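PDB 2WAG: lysozyme, putative, which probably hydrolyses the glycan strands of bacterial cell-wall peptidoglycan as a family GH25 lysozyme, apparently with retention of anomeric configuration. Local coordinates for residues A[20-32]-A[53-66]. Sequence-based numbering, arbitrary orientation.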
loop_
_atom_site.group_PDB
_atom_site.type_symbol
_atom_site.label_atom_id
_atom_site.label_comp_id
_atom_site.label_asym_id
_atom_site.label_seq_id
_atom_site.Cartn_x
_atom_site.Cartn_y
_atom_site.Cartn_z
ATOM N N ASP A 20 -7.934 -8.711 7.155
ATOM C CA ASP A 20 -7.084 -9.765 6.600
ATOM C C ASP A 20 -5.673 -9.434 7.028
ATOM O O ASP A 20 -5.321 -8.258 7.090
ATOM C CB ASP A 20 -7.231 -9.945 5.075
ATOM C CG ASP A 20 -6.772 -8.763 4.300
ATOM O OD1 ASP A 20 -7.626 -7.931 4.010
ATOM O OD2 ASP A 20 -5.577 -8.675 3.982
ATOM N N VAL A 21 -4.909 -10.460 7.383
ATOM C CA VAL A 21 -3.574 -10.268 7.920
ATOM C C VAL A 21 -2.605 -11.313 7.405
ATOM O O VAL A 21 -3.010 -12.411 6.986
ATOM C CB VAL A 21 -3.551 -10.325 9.483
ATOM C CG1 VAL A 21 -4.482 -9.280 10.084
ATOM C CG2 VAL A 21 -3.875 -11.728 9.986
ATOM N N ALA A 22 -1.323 -10.966 7.472
ATOM C CA ALA A 22 -0.214 -11.879 7.222
ATOM C C ALA A 22 0.814 -11.623 8.310
ATOM O O ALA A 22 0.578 -10.820 9.237
ATOM C CB ALA A 22 0.377 -11.640 5.832
ATOM N N SER A 23 1.966 -12.282 8.217
ATOM C CA SER A 23 2.957 -12.122 9.275
ATOM C C SER A 23 3.415 -10.674 9.434
ATOM O O SER A 23 3.825 -10.286 10.522
ATOM C CB SER A 23 4.166 -13.026 9.025
ATOM O OG SER A 23 4.808 -12.668 7.814
ATOM N N TYR A 24 3.326 -9.881 8.361
ATOM C CA TYR A 24 3.817 -8.484 8.374
ATOM C C TYR A 24 3.031 -7.621 9.338
ATOM O O TYR A 24 3.501 -6.553 9.697
ATOM C CB TYR A 24 3.861 -7.906 6.931
ATOM C CG TYR A 24 4.461 -8.963 6.047
ATOM C CD1 TYR A 24 5.759 -9.437 6.290
ATOM C CD2 TYR A 24 3.697 -9.621 5.104
ATOM C CE1 TYR A 24 6.278 -10.485 5.569
ATOM C CE2 TYR A 24 4.221 -10.663 4.372
ATOM C CZ TYR A 24 5.499 -11.100 4.620
ATOM O OH TYR A 24 5.987 -12.167 3.902
ATOM N N GLN A 25 1.835 -8.059 9.733
ATOM C CA GLN A 25 1.044 -7.339 10.725
ATOM C C GLN A 25 1.514 -7.623 12.159
ATOM O O GLN A 25 0.961 -7.070 13.113
ATOM C CB GLN A 25 -0.457 -7.644 10.561
ATOM C CG GLN A 25 -1.114 -6.820 9.466
ATOM C CD GLN A 25 -0.473 -7.024 8.108
ATOM O OE1 GLN A 25 -0.394 -8.159 7.603
ATOM N NE2 GLN A 25 0.028 -5.930 7.506
ATOM N N GLY A 26 2.495 -8.513 12.320
ATOM C CA GLY A 26 3.089 -8.746 13.644
ATOM C C GLY A 26 2.174 -9.519 14.576
ATOM O O GLY A 26 1.340 -10.315 14.137
ATOM N N ASP A 27 2.362 -9.305 15.872
ATOM C CA ASP A 27 1.610 -9.985 16.919
ATOM C C ASP A 27 0.229 -9.345 17.046
ATOM O O ASP A 27 0.105 -8.190 17.448
ATOM C CB ASP A 27 2.387 -9.853 18.237
ATOM C CG ASP A 27 1.884 -10.787 19.321
ATOM O OD1 ASP A 27 0.986 -11.610 19.065
ATOM O OD2 ASP A 27 2.409 -10.705 20.453
ATOM N N ILE A 28 -0.804 -10.098 16.715
ATOM C CA ILE A 28 -2.152 -9.573 16.748
ATOM C C ILE A 28 -2.874 -9.998 18.010
ATOM O O ILE A 28 -2.843 -11.168 18.398
ATOM C CB ILE A 28 -2.935 -10.057 15.535
ATOM C CG1 ILE A 28 -2.337 -9.470 14.259
ATOM C CG2 ILE A 28 -4.410 -9.707 15.674
ATOM C CD1 ILE A 28 -2.687 -10.264 13.056
ATOM N N ASP A 29 -3.514 -9.029 18.659
ATOM C CA ASP A 29 -4.342 -9.300 19.814
ATOM C C ASP A 29 -5.756 -9.520 19.268
ATOM O O ASP A 29 -6.501 -8.568 19.015
ATOM C CB ASP A 29 -4.312 -8.106 20.773
ATOM C CG ASP A 29 -5.140 -8.336 22.032
ATOM O OD1 ASP A 29 -6.019 -9.214 22.045
ATOM O OD2 ASP A 29 -4.894 -7.626 23.036
ATOM N N TRP A 30 -6.111 -10.781 19.058
ATOM C CA TRP A 30 -7.374 -11.102 18.398
ATOM C C TRP A 30 -8.573 -10.715 19.247
ATOM O O TRP A 30 -9.598 -10.279 18.717
ATOM C CB TRP A 30 -7.416 -12.592 18.013
ATOM C CG TRP A 30 -6.472 -12.855 16.876
ATOM C CD1 TRP A 30 -5.198 -13.343 16.937
ATOM C CD2 TRP A 30 -6.718 -12.547 15.505
ATOM N NE1 TRP A 30 -4.647 -13.380 15.669
ATOM C CE2 TRP A 30 -5.568 -12.904 14.774
ATOM C CE3 TRP A 30 -7.807 -12.001 14.824
ATOM C CZ2 TRP A 30 -5.479 -12.723 13.387
ATOM C CZ3 TRP A 30 -7.716 -11.823 13.452
ATOM C CH2 TRP A 30 -6.566 -12.182 12.748
ATOM N N ARG A 31 -8.445 -10.829 20.564
ATOM C CA ARG A 31 -9.543 -10.416 21.430
ATOM C C ARG A 31 -9.808 -8.911 21.307
ATOM O O ARG A 31 -10.952 -8.462 21.376
ATOM C CB ARG A 31 -9.289 -10.826 22.887
ATOM C CG ARG A 31 -7.820 -10.957 23.286
ATOM C CD ARG A 31 -7.208 -12.341 22.951
ATOM N NE ARG A 31 -6.260 -12.301 21.837
ATOM C CZ ARG A 31 -5.431 -13.295 21.492
ATOM N NH1 ARG A 31 -5.458 -14.458 22.136
ATOM N NH2 ARG A 31 -4.625 -13.145 20.454
ATOM N N GLU A 32 -8.752 -8.129 21.115
ATOM C CA GLU A 32 -8.910 -6.699 20.942
ATOM C C GLU A 32 -9.576 -6.341 19.619
ATOM O O GLU A 32 -10.404 -5.418 19.550
ATOM C CB GLU A 32 -7.575 -5.979 21.094
ATOM C CG GLU A 32 -7.741 -4.497 21.377
ATOM C CD GLU A 32 -8.377 -4.183 22.743
ATOM O OE1 GLU A 32 -8.497 -5.067 23.607
ATOM O OE2 GLU A 32 -8.774 -3.019 22.949
ATOM N N ASP A 53 3.315 -18.879 5.718
ATOM C CA ASP A 53 3.416 -17.648 6.499
ATOM C C ASP A 53 3.813 -17.991 7.941
ATOM O O ASP A 53 3.248 -18.910 8.545
ATOM C CB ASP A 53 2.085 -16.885 6.422
ATOM C CG ASP A 53 2.115 -15.582 7.198
ATOM O OD1 ASP A 53 2.240 -14.515 6.539
ATOM O OD2 ASP A 53 2.024 -15.621 8.449
ATOM N N LYS A 54 4.779 -17.263 8.494
ATOM C CA LYS A 54 5.336 -17.667 9.778
ATOM C C LYS A 54 4.371 -17.521 10.940
ATOM O O LYS A 54 4.573 -18.143 11.979
ATOM C CB LYS A 54 6.642 -16.932 10.071
ATOM C CG LYS A 54 6.488 -15.484 10.392
ATOM C CD LYS A 54 7.816 -14.902 10.895
ATOM C CE LYS A 54 7.701 -13.416 11.192
ATOM N NZ LYS A 54 8.986 -12.876 11.742
ATOM N N TYR A 55 3.314 -16.726 10.774
ATOM C CA TYR A 55 2.358 -16.547 11.857
ATOM C C TYR A 55 1.020 -17.219 11.565
ATOM O O TYR A 55 0.081 -17.065 12.345
ATOM C CB TYR A 55 2.129 -15.067 12.195
ATOM C CG TYR A 55 3.307 -14.406 12.886
ATOM C CD1 TYR A 55 4.285 -15.158 13.554
ATOM C CD2 TYR A 55 3.444 -13.038 12.876
ATOM C CE1 TYR A 55 5.378 -14.550 14.168
ATOM C CE2 TYR A 55 4.520 -12.421 13.503
ATOM C CZ TYR A 55 5.473 -13.167 14.134
ATOM O OH TYR A 55 6.522 -12.493 14.739
ATOM N N PHE A 56 0.926 -18.003 10.484
ATOM C CA PHE A 56 -0.371 -18.621 10.188
ATOM C C PHE A 56 -0.900 -19.495 11.332
ATOM O O PHE A 56 -2.046 -19.368 11.754
ATOM C CB PHE A 56 -0.354 -19.460 8.909
ATOM C CG PHE A 56 -1.635 -20.229 8.753
ATOM C CD1 PHE A 56 -2.826 -19.544 8.514
ATOM C CD2 PHE A 56 -1.691 -21.594 8.976
ATOM C CE1 PHE A 56 -4.050 -20.214 8.436
ATOM C CE2 PHE A 56 -2.921 -22.269 8.908
ATOM C CZ PHE A 56 -4.091 -21.579 8.641
ATOM N N SER A 57 -0.046 -20.384 11.821
ATOM C CA SER A 57 -0.470 -21.331 12.840
ATOM C C SER A 57 -0.995 -20.590 14.060
ATOM O O SER A 57 -2.092 -20.872 14.538
ATOM C CB SER A 57 0.678 -22.258 13.232
ATOM O OG SER A 57 0.185 -23.330 14.021
ATOM N N LYS A 58 -0.206 -19.636 14.542
ATOM C CA LYS A 58 -0.545 -18.851 15.729
ATOM C C LYS A 58 -1.820 -18.035 15.500
ATOM O O LYS A 58 -2.717 -18.005 16.352
ATOM C CB LYS A 58 0.639 -17.947 16.112
ATOM C CG LYS A 58 0.332 -16.859 17.140
ATOM C CD LYS A 58 1.566 -16.023 17.502
ATOM C CE LYS A 58 2.013 -15.119 16.360
ATOM N NZ LYS A 58 2.702 -13.902 16.893
ATOM N N ASN A 59 -1.904 -17.365 14.347
ATOM C CA ASN A 59 -3.083 -16.559 14.064
ATOM C C ASN A 59 -4.335 -17.416 13.952
ATOM O O ASN A 59 -5.403 -17.051 14.448
ATOM C CB ASN A 59 -2.903 -15.752 12.787
ATOM C CG ASN A 59 -2.071 -14.493 12.995
ATOM O OD1 ASN A 59 -2.097 -13.889 14.074
ATOM N ND2 ASN A 59 -1.342 -14.087 11.959
ATOM N N TRP A 60 -4.214 -18.559 13.280
ATOM C CA TRP A 60 -5.372 -19.432 13.135
ATOM C C TRP A 60 -5.884 -19.883 14.497
ATOM O O TRP A 60 -7.077 -19.802 14.786
ATOM C CB TRP A 60 -4.986 -20.639 12.281
ATOM C CG TRP A 60 -6.091 -21.619 12.039
ATOM C CD1 TRP A 60 -6.291 -22.797 12.690
ATOM C CD2 TRP A 60 -7.125 -21.523 11.050
ATOM N NE1 TRP A 60 -7.391 -23.437 12.184
ATOM C CE2 TRP A 60 -7.921 -22.686 11.167
ATOM C CE3 TRP A 60 -7.461 -20.568 10.085
ATOM C CZ2 TRP A 60 -9.041 -22.916 10.359
ATOM C CZ3 TRP A 60 -8.570 -20.798 9.272
ATOM C CH2 TRP A 60 -9.349 -21.965 9.415
ATOM N N THR A 61 -4.972 -20.335 15.342
ATOM C CA THR A 61 -5.373 -20.803 16.662
ATOM C C THR A 61 -6.009 -19.656 17.451
ATOM O O THR A 61 -7.087 -19.800 18.030
ATOM C CB THR A 61 -4.163 -21.331 17.424
ATOM O OG1 THR A 61 -3.636 -22.467 16.723
ATOM C CG2 THR A 61 -4.563 -21.726 18.844
ATOM N N ASN A 62 -5.358 -18.503 17.474
ATOM C CA ASN A 62 -5.841 -17.434 18.351
ATOM C C ASN A 62 -7.133 -16.823 17.832
ATOM O O ASN A 62 -8.051 -16.526 18.613
ATOM C CB ASN A 62 -4.782 -16.354 18.547
ATOM C CG ASN A 62 -3.589 -16.852 19.354
ATOM O OD1 ASN A 62 -3.688 -17.878 20.032
ATOM N ND2 ASN A 62 -2.466 -16.135 19.293
ATOM N N ALA A 63 -7.238 -16.641 16.516
ATOM C CA ALA A 63 -8.454 -16.035 15.991
ATOM C C ALA A 63 -9.646 -16.956 16.216
ATOM O O ALA A 63 -10.744 -16.515 16.510
ATOM C CB ALA A 63 -8.293 -15.699 14.509
ATOM N N ASN A 64 -9.420 -18.259 16.105
ATOM C CA ASN A 64 -10.507 -19.222 16.272
ATOM C C ASN A 64 -10.993 -19.347 17.712
ATOM O O ASN A 64 -12.072 -19.894 17.935
ATOM C CB ASN A 64 -10.143 -20.598 15.681
ATOM C CG ASN A 64 -10.339 -20.640 14.178
ATOM O OD1 ASN A 64 -9.370 -20.640 13.399
ATOM N ND2 ASN A 64 -11.568 -20.639 13.761
ATOM N N LYS A 65 -10.216 -18.839 18.667
ATOM C CA LYS A 65 -10.678 -18.803 20.074
ATOM C C LYS A 65 -11.731 -17.723 20.301
ATOM O O LYS A 65 -12.446 -17.749 21.310
ATOM C CB LYS A 65 -9.513 -18.600 21.044
ATOM C CG LYS A 65 -8.605 -19.809 21.166
ATOM C CD LYS A 65 -7.395 -19.532 22.042
ATOM C CE LYS A 65 -6.463 -20.742 22.049
ATOM N NZ LYS A 65 -5.414 -20.681 23.103
ATOM N N THR A 66 -11.800 -16.753 19.394
ATOM C CA THR A 66 -12.792 -15.685 19.494
ATOM C C THR A 66 -14.106 -16.133 18.857
ATOM O O THR A 66 -14.213 -17.267 18.358
ATOM C CB THR A 66 -12.312 -14.379 18.788
ATOM O OG1 THR A 66 -12.412 -14.524 17.367
ATOM C CG2 THR A 66 -10.871 -13.994 19.193
HETATM O O HOH W 1 0.250 -11.612 11.888
HETATM O O HOH W 2 5.819 -15.059 6.898
HETATM O O HOH W 3 3.812 -14.145 4.301
HETATM O O HOH W 4 -0.067 -12.664 15.371
HETATM O O HOH W 5 -2.046 -13.747 17.576
#
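The indole of Trp-30 has Ala-63 CB over one face in a CH-pi contact, 3.7 Å from the centroid of the six-membered ring; over the opposite face lies Ile-28 CG2, in one of the two conformers modelled for that side chain. At the ring's edge, Trp-30 NE1 donates to Asn-59 OD1 (3.1 Å, N-H...O 151°), with the oxygen almost in the indole plane and the amide turned 79° to it. Asn-62 CB comes in obliquely at Trp-30 CD1, 3.4 Å away.

The Tyr-55 ring carries Lys-54 CE on one face and Lys-58 NZ over the centre of the other; a long salt bridge from that ammonium to Asp-27 is doubtful, since it rests on one of two conformers.

In the TIM barrel of this GH25 domain, strand 17-21 and strand 40-47 run side by side in parallel. The loop leaving the first, with the start of helix 30-34, packs on helix 56-64 and the turn that leads into it.

At that turn, Asp-53 CG stands anti to its own N (chi1 -179°), which carries the carboxylate across to Ser-23 and ties that backbone to the turn: OD1 takes Ser-23 N through its syn lone pair at 2.8 Å, while OD2 accepts from Tyr-55 N in an Asx turn. Farther along, Asn-59 ND2 donates to a water that bridges Ala-22 O and Gly-26 O, and a second water links Asn-59 OD1 with Gly-26 O and Ile-28 N.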